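Long-range contacts in siderophore periplasmic binding protein (Thermobifida fusca, PDB 5DH0), which probably binds ferric siderophores, fuscachelin among them, in the solute-binding step of bacterial iron uptake: residues A[244-249]-A[280-285]; A[186-191]-A[214-219]. All blocks are in the same frame, centred on the assembly; numbering follows the deposited sequence.

Interaction 1: residues A[244-249]-A[280-285]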
loop_
_atom_site.group_PDB
_atom_site.type_symbol
_atom_site.label_atom_id
_atom_site.label_comp_id
_atom_site.label_asym_id
_atom_site.label_seq_id
_atom_site.Cartn_x
_atom_site.Cartn_y
_atom_site.Cartn_z
ATOM N N ALA A 244 -4.633 -0.037 6.226
ATOM C CA ALA A 244 -4.424 -1.235 7.035
ATOM C C ALA A 244 -5.731 -2.018 7.242
ATOM O O ALA A 244 -6.762 -1.452 7.596
ATOM C CB ALA A 244 -3.815 -0.857 8.377
ATOM N N ASP A 245 -5.679 -3.323 7.028
ATOM C CA ASP A 245 -6.822 -4.185 7.296
ATOM C C ASP A 245 -6.788 -4.652 8.745
ATOM O O ASP A 245 -7.814 -4.913 9.357
ATOM C CB ASP A 245 -6.810 -5.405 6.357
ATOM C CG ASP A 245 -6.761 -5.017 4.882
ATOM O OD1 ASP A 245 -7.473 -4.073 4.476
ATOM O OD2 ASP A 245 -5.995 -5.655 4.123
ATOM N N VAL A 246 -5.574 -4.783 9.266
ATOM C CA VAL A 246 -5.302 -5.285 10.602
ATOM C C VAL A 246 -4.268 -4.391 11.275
ATOM O O VAL A 246 -3.220 -4.076 10.699
ATOM C CB VAL A 246 -4.768 -6.725 10.586
ATOM C CG1 VAL A 246 -4.362 -7.161 12.000
ATOM C CG2 VAL A 246 -5.796 -7.666 9.992
ATOM N N ILE A 247 -4.572 -3.979 12.499
ATOM C CA ILE A 247 -3.672 -3.133 13.243
ATOM C C ILE A 247 -3.271 -3.822 14.533
ATOM O O ILE A 247 -4.126 -4.244 15.305
ATOM C CB ILE A 247 -4.316 -1.778 13.547
ATOM C CG1 ILE A 247 -4.524 -0.993 12.253
ATOM C CG2 ILE A 247 -3.456 -0.981 14.509
ATOM C CD1 ILE A 247 -5.100 0.422 12.502
ATOM N N PHE A 248 -1.964 -3.956 14.739
ATOM C CA PHE A 248 -1.402 -4.381 16.019
ATOM C C PHE A 248 -0.922 -3.166 16.818
ATOM O O PHE A 248 -0.369 -2.210 16.248
ATOM C CB PHE A 248 -0.220 -5.323 15.808
ATOM C CG PHE A 248 -0.595 -6.717 15.422
ATOM C CD1 PHE A 248 -1.072 -7.612 16.374
ATOM C CD2 PHE A 248 -0.422 -7.154 14.115
ATOM C CE1 PHE A 248 -1.402 -8.921 16.014
ATOM C CE2 PHE A 248 -0.741 -8.456 13.748
ATOM C CZ PHE A 248 -1.233 -9.339 14.695
ATOM N N TYR A 249 -1.111 -3.203 18.132
ATOM C CA TYR A 249 -0.500 -2.202 19.005
ATOM C C TYR A 249 0.375 -2.910 20.039
ATOM O O TYR A 249 -0.014 -3.906 20.630
ATOM C CB TYR A 249 -1.572 -1.299 19.688
ATOM C CG TYR A 249 -2.632 -2.035 20.503
ATOM C CD1 TYR A 249 -3.836 -2.446 19.928
ATOM C CD2 TYR A 249 -2.435 -2.318 21.844
ATOM C CE1 TYR A 249 -4.796 -3.124 20.672
ATOM C CE2 TYR A 249 -3.391 -2.989 22.576
ATOM C CZ TYR A 249 -4.562 -3.387 21.990
ATOM O OH TYR A 249 -5.492 -4.052 22.739
ATOM N N GLN A 280 -10.508 -5.329 13.847
ATOM C CA GLN A 280 -9.225 -5.996 13.612
ATOM C C GLN A 280 -8.064 -5.203 14.215
ATOM O O GLN A 280 -7.066 -4.937 13.545
ATOM C CB GLN A 280 -8.993 -6.210 12.110
ATOM C CG GLN A 280 -9.998 -7.139 11.440
ATOM C CD GLN A 280 -9.904 -8.575 11.907
ATOM O OE1 GLN A 280 -8.870 -9.026 12.419
ATOM N NE2 GLN A 280 -10.981 -9.322 11.699
ATOM N N VAL A 281 -8.223 -4.803 15.475
ATOM C CA VAL A 281 -7.160 -4.161 16.231
ATOM C C VAL A 281 -6.805 -5.088 17.383
ATOM O O VAL A 281 -7.663 -5.484 18.150
ATOM C CB VAL A 281 -7.577 -2.768 16.732
ATOM C CG1 VAL A 281 -6.469 -2.118 17.563
ATOM C CG2 VAL A 281 -7.912 -1.887 15.556
ATOM N N HIS A 282 -5.539 -5.470 17.483
ATOM C CA HIS A 282 -5.153 -6.546 18.382
ATOM C C HIS A 282 -3.908 -6.155 19.134
ATOM O O HIS A 282 -3.047 -5.464 18.599
ATOM C CB HIS A 282 -4.897 -7.849 17.604
ATOM C CG HIS A 282 -6.068 -8.312 16.794
ATOM N ND1 HIS A 282 -7.016 -9.182 17.286
ATOM C CD2 HIS A 282 -6.453 -8.008 15.531
ATOM C CE1 HIS A 282 -7.935 -9.395 16.362
ATOM N NE2 HIS A 282 -7.620 -8.693 15.288
ATOM N N PRO A 283 -3.798 -6.595 20.380
ATOM C CA PRO A 283 -2.543 -6.375 21.101
ATOM C C PRO A 283 -1.432 -7.269 20.552
ATOM O O PRO A 283 -1.729 -8.280 19.905
ATOM C CB PRO A 283 -2.898 -6.745 22.545
ATOM C CG PRO A 283 -4.031 -7.705 22.403
ATOM C CD PRO A 283 -4.818 -7.256 21.207
ATOM N N LEU A 284 -0.177 -6.893 20.800
ATOM C CA LEU A 284 0.976 -7.697 20.405
ATOM C C LEU A 284 2.070 -7.644 21.465
ATOM O O LEU A 284 2.736 -6.639 21.618
ATOM C CB LEU A 284 1.541 -7.226 19.066
ATOM C CG LEU A 284 2.712 -8.081 18.577
ATOM C CD1 LEU A 284 2.254 -9.493 18.226
ATOM C CD2 LEU A 284 3.423 -7.427 17.398
ATOM N N ARG A 285 2.246 -8.739 22.186
ATOM C CA ARG A 285 3.290 -8.872 23.184
ATOM C C ARG A 285 4.654 -9.228 22.572
ATOM O O ARG A 285 4.727 -9.818 21.489
ATOM C CB ARG A 285 2.896 -9.955 24.185
ATOM C CG ARG A 285 1.669 -9.649 24.998
ATOM C CD ARG A 285 0.854 -10.907 25.143
ATOM N NE ARG A 285 1.672 -11.979 25.680
ATOM C CZ ARG A 285 1.680 -13.215 25.199
ATOM N NH1 ARG A 285 0.901 -13.536 24.171
ATOM N NH2 ARG A 285 2.462 -14.131 25.758
#
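Asp245 opens the contact with its backbone, its carbonyl O lying 3.3 Å from CB of Gln280. Its carboxylate turns to another neighbour, the backbone N of Thr187. From here strands 246-249 and 281-284 run parallel as neighbours in the mixed sheet of the C-terminal lobe. Val246 crosses Gln280 and His282, and its CG1 is 4.2 Å from CD2 of the imidazole. That ring is held from within its own segment: NE2 of His282 gives a hydrogen bond to OE1 of Gln280 (3.1 Å), with the oxygen in the ring plane but the nitrogen well above the amide plane. Ile247 is gripped at both backbone ends, its N bonded to Gln280 O at 2.9 Å with an N-H...O angle of 174°, and its O taking the N-H of His282. On the opposite face of the sheet from Ile247, Phe248 sets CD1 3.8 Å from CB of Leu284, and Pro283 O meets the ring edge in plane. Tyr249 closes the ladder, its N bonded to His282 O and its O to Leu284 N. Its chi1 of 57° places CG between the backbone N and carbonyl carbon, which brings the ring back over Pro283. CA of Pro283 sits 3.8 Å from the ring centroid in a CH-pi contact, while CG1 of Val281 touches the edge at CD1 (3.6 Å). With an alanine at this position, Pro283 would probably lose its face contact and Val281 its edge contact, opening a gap. Four backbone bonds, the last bent, set the register; side chains add mainly apolar contact.

Interaction 2: residues A[186-191]-A[214-219]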
loop_
_atom_site.group_PDB
_atom_site.type_symbol
_atom_site.label_atom_id
_atom_site.label_comp_id
_atom_site.label_asym_id
_atom_site.label_seq_id
_atom_site.Cartn_x
_atom_site.Cartn_y
_atom_site.Cartn_z
ATOM N N THR A 186 -3.933 -9.199 2.957
ATOM C CA THR A 186 -4.051 -8.409 4.179
ATOM C C THR A 186 -2.895 -7.424 4.375
ATOM O O THR A 186 -1.725 -7.804 4.364
ATOM C CB THR A 186 -4.122 -9.320 5.435
ATOM O OG1 THR A 186 -5.075 -10.371 5.224
ATOM C CG2 THR A 186 -4.497 -8.503 6.692
ATOM N N THR A 187 -3.233 -6.158 4.561
ATOM C CA THR A 187 -2.245 -5.158 4.929
ATOM C C THR A 187 -2.206 -4.994 6.449
ATOM O O THR A 187 -3.234 -4.732 7.074
ATOM C CB THR A 187 -2.555 -3.821 4.266
ATOM O OG1 THR A 187 -2.570 -4.001 2.845
ATOM C CG2 THR A 187 -1.502 -2.777 4.635
ATOM N N PHE A 188 -1.019 -5.174 7.030
ATOM C CA PHE A 188 -0.802 -5.030 8.471
ATOM C C PHE A 188 -0.185 -3.695 8.860
ATOM O O PHE A 188 0.427 -3.007 8.036
ATOM C CB PHE A 188 0.104 -6.145 8.986
ATOM C CG PHE A 188 -0.537 -7.481 8.974
ATOM C CD1 PHE A 188 -0.571 -8.237 7.812
ATOM C CD2 PHE A 188 -1.122 -7.987 10.121
ATOM C CE1 PHE A 188 -1.182 -9.469 7.803
ATOM C CE2 PHE A 188 -1.728 -9.220 10.112
ATOM C CZ PHE A 188 -1.757 -9.963 8.950
ATOM N N ALA A 189 -0.333 -3.339 10.132
ATOM C CA ALA A 189 0.376 -2.192 10.690
ATOM C C ALA A 189 0.673 -2.457 12.149
ATOM O O ALA A 189 -0.174 -2.988 12.871
ATOM C CB ALA A 189 -0.423 -0.931 10.534
ATOM N N LEU A 190 1.888 -2.116 12.570
ATOM C CA LEU A 190 2.266 -2.217 13.968
ATOM C C LEU A 190 2.553 -0.819 14.518
ATOM O O LEU A 190 3.418 -0.089 14.010
ATOM C CB LEU A 190 3.472 -3.129 14.152
ATOM C CG LEU A 190 3.997 -3.055 15.585
ATOM C CD1 LEU A 190 2.927 -3.494 16.592
ATOM C CD2 LEU A 190 5.280 -3.859 15.746
ATOM N N VAL A 191 1.802 -0.441 15.552
ATOM C CA VAL A 191 1.878 0.919 16.078
ATOM C C VAL A 191 2.187 0.919 17.562
ATOM O O VAL A 191 1.914 -0.069 18.247
ATOM C CB VAL A 191 0.554 1.704 15.841
ATOM C CG1 VAL A 191 0.175 1.731 14.337
ATOM C CG2 VAL A 191 -0.580 1.128 16.691
ATOM N N LEU A 214 8.066 -12.724 7.459
ATOM C CA LEU A 214 7.014 -13.670 7.185
ATOM C C LEU A 214 6.436 -13.453 5.788
ATOM O O LEU A 214 5.710 -14.297 5.259
ATOM C CB LEU A 214 5.932 -13.513 8.240
ATOM C CG LEU A 214 4.814 -14.512 8.432
ATOM C CD1 LEU A 214 5.396 -15.844 8.888
ATOM C CD2 LEU A 214 3.866 -13.952 9.475
ATOM N N GLY A 215 6.749 -12.310 5.189
ATOM C CA GLY A 215 6.173 -11.977 3.900
ATOM C C GLY A 215 4.842 -11.251 3.975
ATOM O O GLY A 215 4.138 -11.133 2.971
ATOM N N ALA A 216 4.495 -10.736 5.157
ATOM C CA ALA A 216 3.280 -9.930 5.297
ATOM C C ALA A 216 3.431 -8.608 4.563
ATOM O O ALA A 216 4.533 -8.104 4.399
ATOM C CB ALA A 216 2.952 -9.680 6.768
ATOM N N LYS A 217 2.318 -8.062 4.101
ATOM C CA LYS A 217 2.312 -6.733 3.532
ATOM C C LYS A 217 2.008 -5.727 4.657
ATOM O O LYS A 217 1.145 -5.985 5.518
ATOM C CB LYS A 217 1.288 -6.676 2.392
ATOM C CG LYS A 217 0.984 -5.285 1.852
ATOM C CD LYS A 217 0.737 -5.284 0.324
ATOM C CE LYS A 217 0.003 -6.520 -0.177
ATOM N NZ LYS A 217 -1.360 -6.664 0.378
ATOM N N GLN A 218 2.723 -4.601 4.702
ATOM C CA GLN A 218 2.400 -3.606 5.728
ATOM C C GLN A 218 2.046 -2.256 5.123
ATOM O O GLN A 218 2.312 -2.002 3.951
ATOM C CB GLN A 218 3.545 -3.455 6.756
ATOM C CG GLN A 218 3.883 -4.767 7.466
ATOM C CD GLN A 218 4.952 -4.632 8.541
ATOM O OE1 GLN A 218 4.717 -4.042 9.593
ATOM N NE2 GLN A 218 6.140 -5.173 8.272
ATOM N N SER A 219 1.445 -1.402 5.955
ATOM C CA SER A 219 0.923 -0.099 5.559
ATOM C C SER A 219 1.919 0.901 4.934
ATOM O O SER A 219 3.098 0.939 5.290
ATOM C CB SER A 219 0.285 0.549 6.787
ATOM O OG SER A 219 -0.025 1.895 6.512
HETATM O O HOH W 1 3.770 -1.393 10.407
#
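Phe188 holds CG anti to its own carbonyl carbon (chi1 -70°), which carries the ring alongside the incoming chain, with CD1 3.9 Å from CB of Ala216. Gln218 has a similar first torsion, -58°, and then runs extended, which carries OE1 to a water shared with Leu190 N. The two residues form a parallel beta bridge, in which the short strand 217-218 joins strand 187-193 in the mixed sheet of the C-terminal lobe. The preceding helix 206-213 ends in a Schellman motif at Gly215, whose positive phi suits a residue without a side chain.

Two backbone bonds make the bridge. Phe188 N gives a nearly straight bond to Lys217 O at 2.8 Å, and Ser219 N bonds to Phe188 O at the same length but with a more bent N-H. Lys217 O has a second neighbour, since it also lies in plane at the edge of the Phe188 ring. Leu211 and Leu306 are further neighbours of this ring.

On the other face of the sheet, Thr187 turns CG2 toward the chain beyond the bridge, 3.5 Å from Ser219 N. Its OG1 is beside the bent chain of Lys217. The ammonium group makes a weak hydrogen bond to Ala184 O and a long, weak ion pair with Glu61 of the second subunit. Ala189 CB meets Ser219 CB at 4.1 Å, while Ser219 OG bonds to Ala221 N and Asp243 OD1.

Past the bridge, water takes over from direct pairing. Gln218 NE2 is held by Gly208 O. One water accepts the N-H of Leu190 at 3.0 Å and donates to OE1 of Gln218 at 2.9 Å.

Both contacts belong to one mixed sheet, in which strands 187-193 and 246-250 are parallel neighbours. Interaction 1 adds strand 281-284 beyond the second of these, and interaction 2 adds strand 217-218 beyond the first. Their centres lie 10 Å apart, joined by probable hydrogen bonds such as Phe248 N to Ala189 O at 2.8 Å. Interaction 2 is the more buried, yet it has just two direct backbone bonds and a water bridge. Interaction 1 is partly buried, with a four-bond ladder and an aromatic-proline contact. Phe188 and Phe248 also touch, so apolar packing connects the two contacts beside helix 292-307.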